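Local coordinates for protein shikimate kinase (Bacteroides thetaiotaomicron, PDB 3VAA) that probably phosphorylates the 3-hydroxyl group of shikimate with ATP in a magnesium-dependent step of chorismate biosynthesis, at residues A[136-139]-A[140-143]. Residues are numbered along the deposited sequence; the frame is centred on the assembly and turned at random.
Sequences RIAK and QQRP
In R142 the side chain leaves with CG beside its own backbone N (chi1 -54°), which sets R142 CG 3.7 Å from A138 O. The bend at chi2 (-66°) then turns the rest of the chain. R142 CG approaches A138 O obliquely, from the face of the carbonyl opposite to the one Q141 N meets. The backbone turn sets Q141 CB 3.5 Å from A138 O. Q141 N donates to A138 O at 2.9 Å, with a bent N-H...O angle of 139°. R142 N donates to K139 O at 3.0 Å in a straighter bond. These two i to i+3 bonds are the pattern of a 3-10 turn. Both donors sit well above the plane of the carbonyl they meet. Q140 N reaches a water at 2.9 Å, and that water makes a weak bond to I137 O. It thus bridges the helix end to the turn. The K139 chain starts with CG anti to the backbone N and folds away through three bends. Its NZ bonds K148 O; E149 is a weak, long ion partner. A138 is the first residue to leave helical geometry after helix 128-137, and a short 3-10 turn follows. The R142 side chain touches M34 and lies near G35, a predicted ATP-binding residue of the probable P-loop. This is consistent with R142, itself a predicted ATP-binding residue, reaching the ATP site of the kinase.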
loop_
_atom_site.group_PDB
_atom_site.type_symbol
_atom_site.label_atom_id
_atom_site.label_comp_id
_atom_site.label_asym_id
_atom_site.label_seq_id
_atom_site.Cartn_x
_atom_site.Cartn_y
_atom_site.Cartn_z
ATOM N N ARG A 136 -7.983 9.044 -11.873
ATOM C CA ARG A 136 -8.234 9.899 -13.044
ATOM C C ARG A 136 -7.290 11.084 -13.024
ATOM O O ARG A 136 -6.683 11.451 -14.033
ATOM C CB ARG A 136 -9.649 10.470 -12.986
ATOM C CG ARG A 136 -10.664 9.876 -13.911
ATOM C CD ARG A 136 -11.960 10.688 -13.773
ATOM N NE ARG A 136 -12.505 11.075 -15.063
ATOM C CZ ARG A 136 -13.618 11.781 -15.222
ATOM N NH1 ARG A 136 -14.321 12.165 -14.162
ATOM N NH2 ARG A 136 -14.032 12.104 -16.443
ATOM N N ILE A 137 -7.198 11.711 -11.859
ATOM C CA ILE A 137 -6.338 12.881 -11.681
ATOM C C ILE A 137 -4.862 12.522 -11.778
ATOM O O ILE A 137 -4.050 13.326 -12.237
ATOM C CB ILE A 137 -6.640 13.565 -10.339
ATOM C CG1 ILE A 137 -8.034 14.178 -10.385
ATOM C CG2 ILE A 137 -5.643 14.658 -10.066
ATOM C CD1 ILE A 137 -8.183 15.290 -11.400
ATOM N N ALA A 138 -4.526 11.300 -11.364
ATOM C CA ALA A 138 -3.155 10.797 -11.423
ATOM C C ALA A 138 -2.942 9.849 -12.618
ATOM O O ALA A 138 -1.991 9.064 -12.616
ATOM C CB ALA A 138 -2.827 10.043 -10.137
ATOM N N LYS A 139 -3.815 9.925 -13.625
ATOM C CA LYS A 139 -3.767 9.024 -14.798
ATOM C C LYS A 139 -2.377 8.913 -15.414
ATOM O O LYS A 139 -1.914 7.811 -15.715
ATOM C CB LYS A 139 -4.773 9.493 -15.864
ATOM C CG LYS A 139 -4.684 8.755 -17.216
ATOM C CD LYS A 139 -5.152 7.303 -17.141
ATOM C CE LYS A 139 -6.666 7.204 -16.982
ATOM N NZ LYS A 139 -7.372 7.844 -18.137
ATOM N N GLN A 140 -1.718 10.051 -15.601
ATOM C CA GLN A 140 -0.369 10.087 -16.196
ATOM C C GLN A 140 0.650 9.235 -15.422
ATOM O O GLN A 140 1.601 8.702 -16.006
ATOM C CB GLN A 140 0.126 11.535 -16.270
ATOM C CG GLN A 140 1.605 11.705 -16.670
ATOM C CD GLN A 140 1.927 11.129 -18.032
ATOM O OE1 GLN A 140 1.059 11.050 -18.911
ATOM N NE2 GLN A 140 3.192 10.751 -18.233
ATOM N N GLN A 141 0.462 9.123 -14.112
ATOM C CA GLN A 141 1.393 8.372 -13.275
ATOM C C GLN A 141 1.082 6.879 -13.211
ATOM O O GLN A 141 1.805 6.138 -12.550
ATOM C CB GLN A 141 1.411 8.933 -11.841
ATOM C CG GLN A 141 2.085 10.269 -11.693
ATOM C CD GLN A 141 1.295 11.422 -12.284
ATOM O OE1 GLN A 141 0.117 11.623 -11.955
ATOM N NE2 GLN A 141 1.947 12.213 -13.132
ATOM N N ARG A 142 0.024 6.440 -13.899
ATOM C CA ARG A 142 -0.408 5.030 -13.851
ATOM C C ARG A 142 -0.604 4.504 -15.265
ATOM O O ARG A 142 -1.724 4.537 -15.786
ATOM C CB ARG A 142 -1.739 4.922 -13.077
ATOM C CG ARG A 142 -1.728 5.541 -11.687
ATOM C CD ARG A 142 -0.801 4.796 -10.734
ATOM N NE ARG A 142 -0.929 5.308 -9.366
ATOM C CZ ARG A 142 -0.282 4.809 -8.316
ATOM N NH1 ARG A 142 0.549 3.779 -8.465
ATOM N NH2 ARG A 142 -0.473 5.338 -7.107
ATOM N N PRO A 143 0.480 4.029 -15.901
ATOM C CA PRO A 143 0.422 3.541 -17.287
ATOM C C PRO A 143 -0.610 2.445 -17.567
ATOM O O PRO A 143 -1.205 2.430 -18.651
ATOM C CB PRO A 143 1.843 3.007 -17.529
ATOM C CG PRO A 143 2.412 2.782 -16.185
ATOM C CD PRO A 143 1.834 3.864 -15.337
HETATM O O HOH W 1 -2.783 12.785 -15.318
#